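Local atomic coordinates of uncharacterized protein (Bacteroides dorei DSM 17855, PDB entry 5TGF), a protein that is a putative hydrolase of the serine beta-lactamase superfamily, probably acting on a substrate that has not been identified. Residues Pro112-Pro117 against Gly148-Gln153; Asn123-Ala128 against Ala196-Gly201. All blocks are in the same frame, centred on the assembly; numbering follows the deposited sequence.

In the fold
From the N terminus, the chain reaches the loop 112-117 after helix 100-103, then enters helix 125-133, helix 150-163 and, after helix 167-179, the short helix 198-201. In contact 1 the start of helix 150-163 comes back against 112-117, closing a loop with 30 residues between. Contact 2 closes a longer one of 67 residues, joining the start of helix 125-133 to helix 198-201. The two loops cross rather than nest, because 123-128 lies inside the first and 148-153 inside the second. Their centres are about 10 Å apart, and Q153 packs on P197 and M152 on L199. Together they tie the 112-117 loop and helices 125-133, 150-163 and 198-201 within the helical region, apart from the six-stranded sheet.

Contact 1: residues Pro112-Pro117 against Gly148-Gln153; sequences PYLPAP and GGLAMQ
At the start of helix 150-163, G148, G149 and L150 are held by the loop residues P112, Y113 and L114, next to what is probably an SxxK-type active site (S58, K61, Y147). P112 O accepts G149 N at 2.9 Å, in the carbonyl plane on a lone pair, and L150 N at 3.1 Å. The second donor sits above the plane, 38° out of it, so the two N-H groups converge on one oxygen from different directions.

The Y113 ring meets the two glycines obliquely, with CE1 3.6 Å from G149 N and OH 3.7 Å from G148 CA. Glycine suits both places: having no side chains, G148 and G149 let the ring lie close to the main chain, and let G148 CA come within 3.9 Å of P112 CA.

The CB of L150 points toward the loop. Its CG, placed beside the backbone N (chi1 -58°), lies 3.4 Å from P112 O, and L150 CD1 reaches Y113 C at 3.5 Å. The branched end then crosses L114 at about a right angle, L150 CD1 meeting L114 CD2 at 3.9 Å. L114 also touches E131 of helix 125-133, while the Y113 side chain is close to a bound glycerol.

Two backbone N-H groups near a helix start, where the intrahelical bonding pattern has not yet begun, are thus satisfied by one carbonyl. The partial positive charge expected there would probably strengthen both bonds, fixing the loop that bears Y113 beside the putative active site, with leucine packing to back them.

Contact 2: residues Asn123-Ala128 against Ala196-Gly201; sequences NHLDSA and APMLGG
Selenomethionine M198 sends its CG anti to the backbone N (chi1 -170°), runs on extended, and bends at its last torsion (chi3 -69°), which sets CE against the main chain of N123, 3.3 Å from N123 O. With CG beside its backbone N (chi1 -65°), L125 presents CD2 to M198 SE at 4.1 Å, the two chains crossing obliquely. L199 adds a second meeting point, its CD1 3.9 Å from L125 CD1, with the leucines at about a right angle.

Each residue type fits its task. The long, unbranched, flexible chain of M198 can bridge backbones whose nearest CA atoms, those of N123 and M198, are 7.1 Å apart; the selenium most likely stands in for methionine sulfur. The two leucines present compact branched ends, and L199 leans further on A64 and I68 of helix 60-74 as well as on F167.

The polar groups around this apolar patch look to other partners. N123 OD1 accepts from V189 N, and H124, at the N-cap position of helix 125-133, bonds E166 through ND1. P197, which follows a cis peptide bond, occupies the N-cap position of the short helix, whose turn is closed by G201 N to P197 O at 2.8 Å.

The same turn offers G200 O to K61 NZ, the lysine of the possible SxxK pattern. The contact is a largely apolar seam in which M198, L199 and L125 pack, with the M198 methyl against the N123 carbonyl of the loop leading into helix 125-133, beside the putative active site of this beta-lactamase-like fold.

Contact 1: residues Pro112-Pro117 against Gly148-Gln153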
loop_
_atom_site.group_PDB
_atom_site.type_symbol
_atom_site.label_atom_id
_atom_site.label_comp_id
_atom_site.label_asym_id
_atom_site.label_seq_id
_atom_site.Cartn_x
_atom_site.Cartn_y
_atom_site.Cartn_z
ATOM N N PRO A 112 -16.088 0.520 5.023
ATOM C CA PRO A 112 -15.034 0.020 4.137
ATOM C C PRO A 112 -15.275 0.153 2.629
ATOM O O PRO A 112 -14.360 0.551 1.905
ATOM C CB PRO A 112 -14.925 -1.458 4.516
ATOM C CG PRO A 112 -15.332 -1.496 5.972
ATOM C CD PRO A 112 -16.453 -0.484 6.036
ATOM N N TYR A 113 -16.445 -0.276 2.170
ATOM C CA TYR A 113 -16.807 -0.267 0.742
ATOM C C TYR A 113 -18.262 0.170 0.577
ATOM O O TYR A 113 -19.026 0.191 1.555
ATOM C CB TYR A 113 -16.559 -1.644 0.111
ATOM C CG TYR A 113 -15.114 -2.046 0.237
ATOM C CD1 TYR A 113 -14.127 -1.454 -0.583
ATOM C CD2 TYR A 113 -14.700 -2.881 1.259
ATOM C CE1 TYR A 113 -12.793 -1.760 -0.418
ATOM C CE2 TYR A 113 -13.362 -3.165 1.457
ATOM C CZ TYR A 113 -12.401 -2.598 0.622
ATOM O OH TYR A 113 -11.055 -2.861 0.838
ATOM N N LEU A 114 -18.639 0.590 -0.628
ATOM C CA LEU A 114 -20.049 1.004 -0.841
ATOM C C LEU A 114 -20.992 -0.197 -0.513
ATOM O O LEU A 114 -20.587 -1.332 -0.675
ATOM C CB LEU A 114 -20.272 1.490 -2.270
ATOM C CG LEU A 114 -19.534 2.760 -2.718
ATOM C CD1 LEU A 114 -19.984 3.075 -4.139
ATOM C CD2 LEU A 114 -19.760 3.954 -1.822
ATOM N N PRO A 115 -22.237 0.070 -0.062
ATOM C CA PRO A 115 -23.206 -1.003 0.152
ATOM C C PRO A 115 -23.591 -1.739 -1.145
ATOM O O PRO A 115 -23.768 -1.134 -2.222
ATOM C CB PRO A 115 -24.422 -0.296 0.720
ATOM C CG PRO A 115 -24.065 1.125 0.923
ATOM C CD PRO A 115 -22.858 1.394 0.071
ATOM N N ALA A 116 -23.665 -3.041 -1.035
ATOM C CA ALA A 116 -23.971 -3.887 -2.176
ATOM C C ALA A 116 -25.364 -3.532 -2.744
ATOM O O ALA A 116 -26.248 -3.095 -2.008
ATOM C CB ALA A 116 -23.889 -5.354 -1.760
ATOM N N PRO A 117 -25.515 -3.559 -4.077
ATOM C CA PRO A 117 -24.573 -4.090 -5.043
ATOM C C PRO A 117 -23.660 -3.025 -5.662
ATOM O O PRO A 117 -22.963 -3.328 -6.643
ATOM C CB PRO A 117 -25.495 -4.668 -6.124
ATOM C CG PRO A 117 -26.675 -3.759 -6.120
ATOM C CD PRO A 117 -26.841 -3.306 -4.686
ATOM N N GLY A 148 -10.287 -0.876 4.837
ATOM C CA GLY A 148 -11.213 -0.586 3.751
ATOM C C GLY A 148 -10.633 0.334 2.726
ATOM O O GLY A 148 -9.428 0.575 2.740
ATOM N N GLY A 149 -11.486 0.788 1.816
ATOM C CA GLY A 149 -11.088 1.590 0.658
ATOM C C GLY A 149 -11.737 2.970 0.538
ATOM O O GLY A 149 -11.159 3.870 -0.044
ATOM N N LEU A 150 -12.909 3.174 1.116
ATOM C CA LEU A 150 -13.579 4.470 0.953
ATOM C C LEU A 150 -12.857 5.633 1.612
ATOM O O LEU A 150 -12.858 6.730 1.060
ATOM C CB LEU A 150 -15.041 4.412 1.430
ATOM C CG LEU A 150 -15.950 3.379 0.741
ATOM C CD1 LEU A 150 -17.373 3.509 1.271
ATOM C CD2 LEU A 150 -15.931 3.606 -0.756
ATOM N N ALA A 151 -12.318 5.442 2.812
ATOM C CA ALA A 151 -11.678 6.536 3.517
ATOM C C ALA A 151 -10.530 7.132 2.747
ATOM O O ALA A 151 -10.342 8.351 2.754
ATOM C CB ALA A 151 -11.214 6.105 4.901
HETATM N N MSE A 152 -9.785 6.304 2.022
HETATM C CA MSE A 152 -8.649 6.814 1.251
HETATM C C MSE A 152 -9.106 7.641 0.086
HETATM O O MSE A 152 -8.350 8.466 -0.410
HETATM C CB MSE A 152 -7.671 5.701 0.869
HETATM C CG MSE A 152 -6.953 5.280 2.154
HETATM SE SE MSE A 152 -5.656 3.862 1.759
HETATM C CE MSE A 152 -4.717 4.647 0.229
ATOM N N GLN A 153 -10.335 7.409 -0.397
ATOM C CA GLN A 153 -10.904 8.294 -1.430
ATOM C C GLN A 153 -11.014 9.709 -0.926
ATOM O O GLN A 153 -10.686 10.651 -1.635
ATOM C CB GLN A 153 -12.276 7.831 -1.914
ATOM C CG GLN A 153 -12.326 6.433 -2.456
ATOM C CD GLN A 153 -11.653 6.304 -3.793
ATOM O OE1 GLN A 153 -10.433 6.109 -3.875
ATOM N NE2 GLN A 153 -12.439 6.397 -4.854
#

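Contact 2: residues Asn123-Ala128 against Ala196-Gly201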
loop_
_atom_site.group_PDB
_atom_site.type_symbol
_atom_site.label_atom_id
_atom_site.label_comp_id
_atom_site.label_asym_id
_atom_site.label_seq_id
_atom_site.Cartn_x
_atom_site.Cartn_y
_atom_site.Cartn_z
ATOM N N ASN A 123 -13.714 7.332 -11.552
ATOM C CA ASN A 123 -12.461 7.902 -12.081
ATOM C C ASN A 123 -12.256 9.364 -11.694
ATOM O O ASN A 123 -11.225 9.964 -12.038
ATOM C CB ASN A 123 -12.404 7.726 -13.585
ATOM C CG ASN A 123 -12.247 6.295 -13.980
ATOM O OD1 ASN A 123 -11.394 5.581 -13.456
ATOM N ND2 ASN A 123 -13.005 5.882 -14.956
ATOM N N HIS A 124 -13.172 9.908 -10.898
ATOM C CA HIS A 124 -12.987 11.235 -10.326
ATOM C C HIS A 124 -13.338 11.253 -8.872
ATOM O O HIS A 124 -14.454 10.853 -8.465
ATOM C CB HIS A 124 -13.833 12.277 -11.077
ATOM C CG HIS A 124 -13.569 12.307 -12.540
ATOM N ND1 HIS A 124 -12.484 12.959 -13.086
ATOM C CD2 HIS A 124 -14.189 11.680 -13.567
ATOM C CE1 HIS A 124 -12.428 12.702 -14.383
ATOM N NE2 HIS A 124 -13.456 11.931 -14.696
ATOM N N LEU A 125 -12.406 11.719 -8.056
ATOM C CA LEU A 125 -12.623 11.653 -6.632
ATOM C C LEU A 125 -13.725 12.579 -6.124
ATOM O O LEU A 125 -14.387 12.274 -5.131
ATOM C CB LEU A 125 -11.318 11.885 -5.891
ATOM C CG LEU A 125 -10.253 10.822 -6.098
ATOM C CD1 LEU A 125 -9.067 11.172 -5.197
ATOM C CD2 LEU A 125 -10.794 9.425 -5.802
ATOM N N ASP A 126 -13.959 13.700 -6.812
ATOM C CA ASP A 126 -15.037 14.572 -6.367
ATOM C C ASP A 126 -16.396 13.886 -6.396
ATOM O O ASP A 126 -17.182 14.025 -5.449
ATOM C CB ASP A 126 -15.053 15.912 -7.121
ATOM C CG ASP A 126 -15.371 15.787 -8.613
ATOM O OD1 ASP A 126 -15.363 14.683 -9.208
ATOM O OD2 ASP A 126 -15.557 16.862 -9.228
ATOM N N SER A 127 -16.652 13.100 -7.445
ATOM C CA SER A 127 -17.865 12.277 -7.517
ATOM C C SER A 127 -17.871 11.133 -6.474
ATOM O O SER A 127 -18.893 10.844 -5.850
ATOM C CB SER A 127 -18.005 11.674 -8.921
ATOM O OG SER A 127 -18.117 12.672 -9.903
ATOM N N ALA A 128 -16.724 10.500 -6.277
ATOM C CA ALA A 128 -16.624 9.423 -5.260
ATOM C C ALA A 128 -16.980 9.943 -3.892
ATOM O O ALA A 128 -17.698 9.285 -3.152
ATOM C CB ALA A 128 -15.238 8.815 -5.223
ATOM N N ALA A 196 -10.184 -1.742 -7.258
ATOM C CA ALA A 196 -10.960 -0.540 -6.960
ATOM C C ALA A 196 -11.143 -0.477 -5.443
ATOM O O ALA A 196 -10.982 -1.506 -4.788
ATOM C CB ALA A 196 -12.319 -0.612 -7.639
ATOM N N PRO A 197 -11.392 0.723 -4.864
ATOM C CA PRO A 197 -11.508 2.040 -5.497
ATOM C C PRO A 197 -10.146 2.588 -5.900
ATOM O O PRO A 197 -9.137 1.924 -5.678
ATOM C CB PRO A 197 -12.148 2.917 -4.419
ATOM C CG PRO A 197 -11.953 2.216 -3.149
ATOM C CD PRO A 197 -11.579 0.780 -3.408
HETATM N N MSE A 198 -10.120 3.772 -6.491
HETATM C CA MSE A 198 -8.862 4.314 -7.096
HETATM C C MSE A 198 -7.642 4.127 -6.215
HETATM O O MSE A 198 -6.643 3.521 -6.633
HETATM C CB MSE A 198 -9.071 5.800 -7.457
HETATM C CG MSE A 198 -7.911 6.330 -8.304
HETATM SE SE MSE A 198 -8.031 8.286 -8.570
HETATM C CE MSE A 198 -9.618 8.250 -9.729
ATOM N N LEU A 199 -7.624 4.761 -5.048
ATOM C CA LEU A 199 -6.398 4.805 -4.254
ATOM C C LEU A 199 -6.188 3.428 -3.638
ATOM O O LEU A 199 -5.054 2.900 -3.603
ATOM C CB LEU A 199 -6.451 5.851 -3.139
ATOM C CG LEU A 199 -5.974 7.280 -3.544
ATOM C CD1 LEU A 199 -6.973 7.897 -4.508
ATOM C CD2 LEU A 199 -5.767 8.175 -2.338
ATOM N N GLY A 200 -7.248 2.900 -3.049
ATOM C CA GLY A 200 -7.082 1.683 -2.240
ATOM C C GLY A 200 -6.682 0.464 -3.065
ATOM O O GLY A 200 -5.921 -0.389 -2.611
ATOM N N GLY A 201 -7.170 0.396 -4.297
ATOM C CA GLY A 201 -7.002 -0.766 -5.118
ATOM C C GLY A 201 -6.804 -0.558 -6.603
ATOM O O GLY A 201 -6.725 -1.539 -7.310
#